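Local coordinates for protein nucleoside-diphosphate-sugar pyrophosphorylase (Vibrio cholerae, PDB 4EVW) that probably transfers a nucleotidyl group to a sugar phosphate, releasing pyrophosphate, as a nucleoside-diphosphate-sugar pyrophosphorylase, at residues A[20-25]-A[30-35]; A[115-120]-A[239-244]. The protein carries 1 engineered substitution. All coordinates share one frame; numbering follows the deposited sequence.

Contact 1: A[20-25]-A[30-35]; sequences QPKYML and QTLFEH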
loop_
_atom_site.group_PDB
_atom_site.type_symbol
_atom_site.label_atom_id
_atom_site.label_comp_id
_atom_site.label_asym_id
_atom_site.label_seq_id
_atom_site.Cartn_x
_atom_site.Cartn_y
_atom_site.Cartn_z
ATOM N N GLN A 20 18.541 3.771 -11.576
ATOM C CA GLN A 20 17.122 3.821 -11.932
ATOM C C GLN A 20 16.267 3.647 -10.679
ATOM O O GLN A 20 16.696 3.012 -9.722
ATOM C CB GLN A 20 16.761 2.669 -12.878
ATOM C CG GLN A 20 17.368 2.713 -14.256
ATOM C CD GLN A 20 16.877 1.558 -15.107
ATOM O OE1 GLN A 20 17.338 0.425 -14.964
ATOM N NE2 GLN A 20 15.916 1.835 -15.982
ATOM N N PRO A 21 15.053 4.223 -10.662
ATOM C CA PRO A 21 14.242 4.019 -9.458
ATOM C C PRO A 21 13.940 2.520 -9.356
ATOM O O PRO A 21 13.812 1.830 -10.369
ATOM C CB PRO A 21 13.001 4.886 -9.705
ATOM C CG PRO A 21 13.016 5.157 -11.184
ATOM C CD PRO A 21 14.472 5.268 -11.517
ATOM N N LYS A 22 13.847 2.026 -8.129
ATOM C CA LYS A 22 13.626 0.609 -7.877
ATOM C C LYS A 22 12.525 -0.079 -8.680
ATOM O O LYS A 22 12.715 -1.208 -9.129
ATOM C CB LYS A 22 13.420 0.407 -6.372
ATOM C CG LYS A 22 12.309 -0.534 -5.965
ATOM C CD LYS A 22 12.094 -0.463 -4.457
ATOM C CE LYS A 22 11.866 0.977 -3.995
ATOM N NZ LYS A 22 10.658 1.590 -4.618
ATOM N N TYR A 23 11.392 0.585 -8.885
ATOM C CA TYR A 23 10.310 -0.052 -9.629
ATOM C C TYR A 23 10.618 -0.295 -11.109
ATOM O O TYR A 23 9.890 -1.029 -11.785
ATOM C CB TYR A 23 8.999 0.733 -9.474
ATOM C CG TYR A 23 9.123 2.230 -9.620
ATOM C CD1 TYR A 23 9.144 3.059 -8.497
ATOM C CD2 TYR A 23 9.215 2.817 -10.878
ATOM C CE1 TYR A 23 9.253 4.442 -8.626
ATOM C CE2 TYR A 23 9.326 4.201 -11.021
ATOM C CZ TYR A 23 9.346 5.004 -9.892
ATOM O OH TYR A 23 9.460 6.371 -10.028
HETATM N N MSE A 24 11.697 0.305 -11.610
HETATM C CA MSE A 24 12.093 0.107 -13.006
HETATM C C MSE A 24 13.162 -0.971 -13.139
HETATM O O MSE A 24 13.545 -1.337 -14.254
HETATM C CB MSE A 24 12.614 1.410 -13.623
HETATM C CG MSE A 24 11.555 2.484 -13.788
HETATM SE SE MSE A 24 12.218 4.027 -14.768
HETATM C CE MSE A 24 10.656 5.164 -14.648
ATOM N N LEU A 25 13.657 -1.473 -12.011
ATOM C CA LEU A 25 14.671 -2.520 -12.058
ATOM C C LEU A 25 14.024 -3.781 -12.618
ATOM O O LEU A 25 12.819 -3.985 -12.464
ATOM C CB LEU A 25 15.252 -2.771 -10.662
ATOM C CG LEU A 25 15.974 -1.539 -10.093
ATOM C CD1 LEU A 25 16.644 -1.889 -8.778
ATOM C CD2 LEU A 25 17.007 -1.044 -11.107
ATOM N N GLN A 30 10.936 -9.112 -16.299
ATOM C CA GLN A 30 10.046 -7.967 -16.158
ATOM C C GLN A 30 10.423 -7.059 -14.992
ATOM O O GLN A 30 11.134 -7.469 -14.074
ATOM C CB GLN A 30 8.594 -8.442 -16.024
ATOM C CG GLN A 30 8.313 -9.329 -14.830
ATOM C CD GLN A 30 6.894 -9.877 -14.838
ATOM O OE1 GLN A 30 6.448 -10.487 -13.867
ATOM N NE2 GLN A 30 6.182 -9.663 -15.938
ATOM N N THR A 31 9.943 -5.819 -15.044
ATOM C CA THR A 31 10.234 -4.832 -14.014
ATOM C C THR A 31 9.583 -5.161 -12.681
ATOM O O THR A 31 8.578 -5.869 -12.626
ATOM C CB THR A 31 9.772 -3.427 -14.442
ATOM O OG1 THR A 31 8.353 -3.430 -14.653
ATOM C CG2 THR A 31 10.478 -3.008 -15.731
ATOM N N LEU A 32 10.158 -4.648 -11.601
ATOM C CA LEU A 32 9.591 -4.898 -10.289
ATOM C C LEU A 32 8.174 -4.316 -10.263
ATOM O O LEU A 32 7.294 -4.847 -9.587
ATOM C CB LEU A 32 10.484 -4.290 -9.198
ATOM C CG LEU A 32 11.896 -4.903 -9.151
ATOM C CD1 LEU A 32 12.648 -4.393 -7.926
ATOM C CD2 LEU A 32 11.797 -6.420 -9.100
ATOM N N PHE A 33 7.949 -3.246 -11.027
ATOM C CA PHE A 33 6.620 -2.637 -11.104
ATOM C C PHE A 33 5.629 -3.692 -11.583
ATOM O O PHE A 33 4.556 -3.865 -11.006
ATOM C CB PHE A 33 6.612 -1.469 -12.094
ATOM C CG PHE A 33 5.236 -0.928 -12.386
ATOM C CD1 PHE A 33 4.610 -0.054 -11.503
ATOM C CD2 PHE A 33 4.568 -1.294 -13.551
ATOM C CE1 PHE A 33 3.339 0.448 -11.781
ATOM C CE2 PHE A 33 3.297 -0.797 -13.833
ATOM C CZ PHE A 33 2.682 0.077 -12.947
ATOM N N GLU A 34 6.003 -4.402 -12.643
ATOM C CA GLU A 34 5.147 -5.441 -13.210
ATOM C C GLU A 34 4.949 -6.617 -12.258
ATOM O O GLU A 34 3.842 -7.147 -12.140
ATOM C CB GLU A 34 5.731 -5.928 -14.536
ATOM C CG GLU A 34 5.663 -4.891 -15.650
ATOM C CD GLU A 34 6.597 -5.222 -16.800
ATOM O OE1 GLU A 34 7.795 -4.877 -16.716
ATOM O OE2 GLU A 34 6.133 -5.842 -17.780
ATOM N N HIS A 35 6.021 -7.037 -11.592
ATOM C CA HIS A 35 5.925 -8.137 -10.636
ATOM C C HIS A 35 4.910 -7.793 -9.551
ATOM O O HIS A 35 4.115 -8.636 -9.136
ATOM C CB HIS A 35 7.270 -8.393 -9.957
ATOM C CG HIS A 35 8.233 -9.179 -10.789
ATOM N ND1 HIS A 35 8.008 -10.489 -11.147
ATOM C CD2 HIS A 35 9.442 -8.850 -11.301
ATOM C CE1 HIS A 35 9.038 -10.937 -11.844
ATOM N NE2 HIS A 35 9.922 -9.961 -11.950
#
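Tyr23 and Leu25 offer their backbone carbonyls to the start of helix 32-37, where the chain turns back after the short hairpin of strands 26-27 and 30-31; the CA atoms of Tyr23 and Phe33 are 4.7 Å apart. Leu32 N reaches Leu25 O at 2.9 Å, almost straight down the carbonyl, whereas Phe33 N meets Tyr23 O at 3.0 Å from an angle (C=O...N 132°). Two first-turn amides, which have no carbonyl to bond inside their own helix, are thus satisfied by Tyr23 O, in the 3-10 turn 22-24, and Leu25 O just after it.

Around these bonds the side chains lie against backbone. Leu32 sends CD1 to 3.4 Å from Lys22 O and also sets it against Leu25 CB. The CB atoms of Phe33 and Tyr23 stand 4.2 Å apart; Phe33, with CG anti to its N (chi1 171°), then carries its ring away to Phe51, while the Tyr23 hydroxyl bonds Thr59.

Thr31 caps the helix. Its OG1 accepts from Glu34 N at 3.2 Å and donates to Glu34 OE1 at 2.6 Å, on the anti lone pair; Thr31 N reaches OE1 too, from above the carboxylate plane. This reciprocal capping box is a helix-start motif; Pro21-Lys22, earlier in the chain, probably corresponds to the Pro-Lys pair of the nucleotidyltransferase signature.

Contact 2: A[115-120]-A[239-244]; sequences DTFRPN and TDFLRQ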
loop_
_atom_site.group_PDB
_atom_site.type_symbol
_atom_site.label_atom_id
_atom_site.label_comp_id
_atom_site.label_asym_id
_atom_site.label_seq_id
_atom_site.Cartn_x
_atom_site.Cartn_y
_atom_site.Cartn_z
ATOM N N ASP A 115 6.769 -2.457 -3.547
ATOM C CA ASP A 115 7.875 -3.244 -2.979
ATOM C C ASP A 115 7.438 -4.655 -2.606
ATOM O O ASP A 115 8.243 -5.451 -2.128
ATOM C CB ASP A 115 8.408 -2.619 -1.684
ATOM C CG ASP A 115 8.827 -1.183 -1.846
ATOM O OD1 ASP A 115 9.501 -0.867 -2.846
ATOM O OD2 ASP A 115 8.494 -0.374 -0.953
ATOM N N THR A 116 6.165 -4.955 -2.816
ATOM C CA THR A 116 5.629 -6.244 -2.419
ATOM C C THR A 116 4.958 -7.004 -3.550
ATOM O O THR A 116 4.322 -6.398 -4.412
ATOM C CB THR A 116 4.584 -6.033 -1.300
ATOM O OG1 THR A 116 5.141 -5.182 -0.291
ATOM C CG2 THR A 116 4.180 -7.355 -0.675
ATOM N N PHE A 117 5.118 -8.328 -3.556
ATOM C CA PHE A 117 4.449 -9.154 -4.558
ATOM C C PHE A 117 3.539 -10.119 -3.818
ATOM O O PHE A 117 3.944 -10.776 -2.850
ATOM C CB PHE A 117 5.413 -9.987 -5.407
ATOM C CG PHE A 117 6.612 -9.238 -5.881
ATOM C CD1 PHE A 117 6.544 -7.875 -6.156
ATOM C CD2 PHE A 117 7.822 -9.899 -6.042
ATOM C CE1 PHE A 117 7.670 -7.179 -6.581
ATOM C CE2 PHE A 117 8.955 -9.219 -6.467
ATOM C CZ PHE A 117 8.882 -7.853 -6.736
ATOM N N ARG A 118 2.303 -10.197 -4.292
ATOM C CA ARG A 118 1.296 -11.078 -3.707
ATOM C C ARG A 118 0.716 -11.866 -4.868
ATOM O O ARG A 118 -0.367 -11.549 -5.367
ATOM C CB ARG A 118 0.213 -10.239 -3.032
ATOM C CG ARG A 118 0.638 -9.698 -1.677
ATOM C CD ARG A 118 0.480 -10.765 -0.597
ATOM N NE ARG A 118 -0.934 -11.050 -0.354
ATOM C CZ ARG A 118 -1.577 -12.122 -0.810
ATOM N NH1 ARG A 118 -0.936 -13.036 -1.535
ATOM N NH2 ARG A 118 -2.873 -12.270 -0.563
ATOM N N PRO A 119 1.425 -12.912 -5.313
ATOM C CA PRO A 119 0.927 -13.704 -6.441
ATOM C C PRO A 119 -0.509 -14.214 -6.295
ATOM O O PRO A 119 -0.914 -14.670 -5.225
ATOM C CB PRO A 119 1.911 -14.871 -6.520
ATOM C CG PRO A 119 3.136 -14.381 -5.824
ATOM C CD PRO A 119 2.601 -13.551 -4.693
ATOM N N ASN A 120 -1.266 -14.137 -7.386
ATOM C CA ASN A 120 -2.637 -14.637 -7.421
ATOM C C ASN A 120 -3.549 -14.061 -6.342
ATOM O O ASN A 120 -4.365 -14.776 -5.758
ATOM C CB ASN A 120 -2.620 -16.169 -7.313
ATOM C CG ASN A 120 -1.636 -16.813 -8.282
ATOM O OD1 ASN A 120 -1.572 -16.443 -9.452
ATOM N ND2 ASN A 120 -0.871 -17.788 -7.795
ATOM N N THR A 239 18.366 -8.680 -4.546
ATOM C CA THR A 239 19.419 -9.625 -4.902
ATOM C C THR A 239 18.905 -11.046 -4.679
ATOM O O THR A 239 19.091 -11.920 -5.527
ATOM C CB THR A 239 20.683 -9.397 -4.043
ATOM O OG1 THR A 239 21.237 -8.112 -4.347
ATOM C CG2 THR A 239 21.728 -10.470 -4.319
ATOM N N ASP A 240 18.248 -11.268 -3.543
ATOM C CA ASP A 240 17.704 -12.585 -3.226
ATOM C C ASP A 240 16.652 -13.000 -4.248
ATOM O O ASP A 240 16.590 -14.163 -4.645
ATOM C CB ASP A 240 17.083 -12.600 -1.825
ATOM C CG ASP A 240 18.110 -12.400 -0.726
ATOM O OD1 ASP A 240 19.285 -12.767 -0.938
ATOM O OD2 ASP A 240 17.739 -11.892 0.354
ATOM N N PHE A 241 15.819 -12.051 -4.668
ATOM C CA PHE A 241 14.778 -12.340 -5.650
ATOM C C PHE A 241 15.417 -12.702 -6.983
ATOM O O PHE A 241 14.889 -13.521 -7.737
ATOM C CB PHE A 241 13.860 -11.127 -5.827
ATOM C CG PHE A 241 12.713 -11.366 -6.767
ATOM C CD1 PHE A 241 11.795 -12.386 -6.526
ATOM C CD2 PHE A 241 12.541 -10.559 -7.890
ATOM C CE1 PHE A 241 10.722 -12.598 -7.391
ATOM C CE2 PHE A 241 11.472 -10.763 -8.760
ATOM C CZ PHE A 241 10.560 -11.785 -8.510
ATOM N N LEU A 242 16.560 -12.087 -7.268
ATOM C CA LEU A 242 17.285 -12.344 -8.508
ATOM C C LEU A 242 17.817 -13.783 -8.556
ATOM O O LEU A 242 17.943 -14.367 -9.632
ATOM C CB LEU A 242 18.441 -11.346 -8.643
ATOM C CG LEU A 242 18.467 -10.396 -9.848
ATOM C CD1 LEU A 242 17.080 -10.237 -10.442
ATOM C CD2 LEU A 242 19.023 -9.052 -9.407
ATOM N N ARG A 243 18.121 -14.353 -7.392
ATOM C CA ARG A 243 18.634 -15.721 -7.329
ATOM C C ARG A 243 17.521 -16.767 -7.375
ATOM O O ARG A 243 17.743 -17.895 -7.812
ATOM C CB ARG A 243 19.450 -15.940 -6.052
ATOM C CG ARG A 243 20.674 -15.055 -5.899
ATOM C CD ARG A 243 21.533 -15.561 -4.750
ATOM N NE ARG A 243 20.725 -15.895 -3.580
ATOM C CZ ARG A 243 20.581 -15.115 -2.512
ATOM N NH1 ARG A 243 21.200 -13.943 -2.451
ATOM N NH2 ARG A 243 19.810 -15.508 -1.505
ATOM N N GLN A 244 16.331 -16.395 -6.918
ATOM C CA GLN A 244 15.198 -17.315 -6.900
ATOM C C GLN A 244 14.812 -17.801 -8.295
ATOM O O GLN A 244 13.634 -17.623 -8.671
ATOM C CB GLN A 244 13.998 -16.651 -6.220
ATOM C CG GLN A 244 14.225 -16.370 -4.745
ATOM C CD GLN A 244 14.678 -17.605 -3.993
ATOM O OE1 GLN A 244 14.000 -18.633 -4.006
ATOM N NE2 GLN A 244 15.826 -17.513 -3.335
#
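Phe117, on strand 116-117, and Phe241, in the last turn of helix 235-243, face each other across 10.9 Å between their CA atoms, the nearest CA pair of the two segments. The main chains therefore stay well apart, and the two phenyl rings alone bridge the gap, each leaving its CA toward the other segment.

The pair is edge-to-face, with ring centroids 5.1 Å apart and planes inclined at 59° rather than upright. Phe117 brings its CD2-CE2 side. CE2 sits over one face of Phe241, displaced toward the rim, and comes within 3.7 Å of Phe241 CZ; Phe241 CE2 is equally near, so the hydrogen-bearing carbon settles over that end of the ring. Phe241 gets there by extending its CG anti to the backbone N (chi1 -177°), which projects the phenyl off the helix.

In fold terms, this joins the C-terminal helix to strand 116-117, which comes just after strand 109-111 of the central mixed sheet and pairs with 230-231, consistent with a Rossmann-like nucleotidyltransferase domain. Backbone bonds to Ile230 hold Phe117 in that pair, and its ring also leans on Leu32 and Ser36 of helix 32-37.

On the helix side, His28 sets its ring edge-to-face with Phe241 and bonds Phe241 O through NE2, anchoring the final turn. Within the same turn, Arg243 NH1 pairs with Asp240 OD1 at 2.7 Å, a salt bridge with weak hydrogen-bond geometry on a poorly ordered arginine.

Overall arrangement
Contact 1 is buried and local, closed within one hairpin-and-helix unit, whereas contact 2 is partly buried and spans 118 intervening residues to bring in the C-terminal helix. Their chemistry differs accordingly: backbone amides and a helix cap in the first, one apolar ring pair in the second. Helix 32-37 ties them together. His35 joins the two phenylalanines: its CB packs on Phe117 CE1 and its ring meets Phe241 edge-to-face, while Leu32 O approaches Phe117 CE1. Helix 235-243 likewise serves both, since its Tyr238 packs on Leu25 and Leu32. A weak ion pair, Lys22 NZ to Asp115 OD1, adds a polar link between 20-25 and 115-120. The centres are about 11 Å apart.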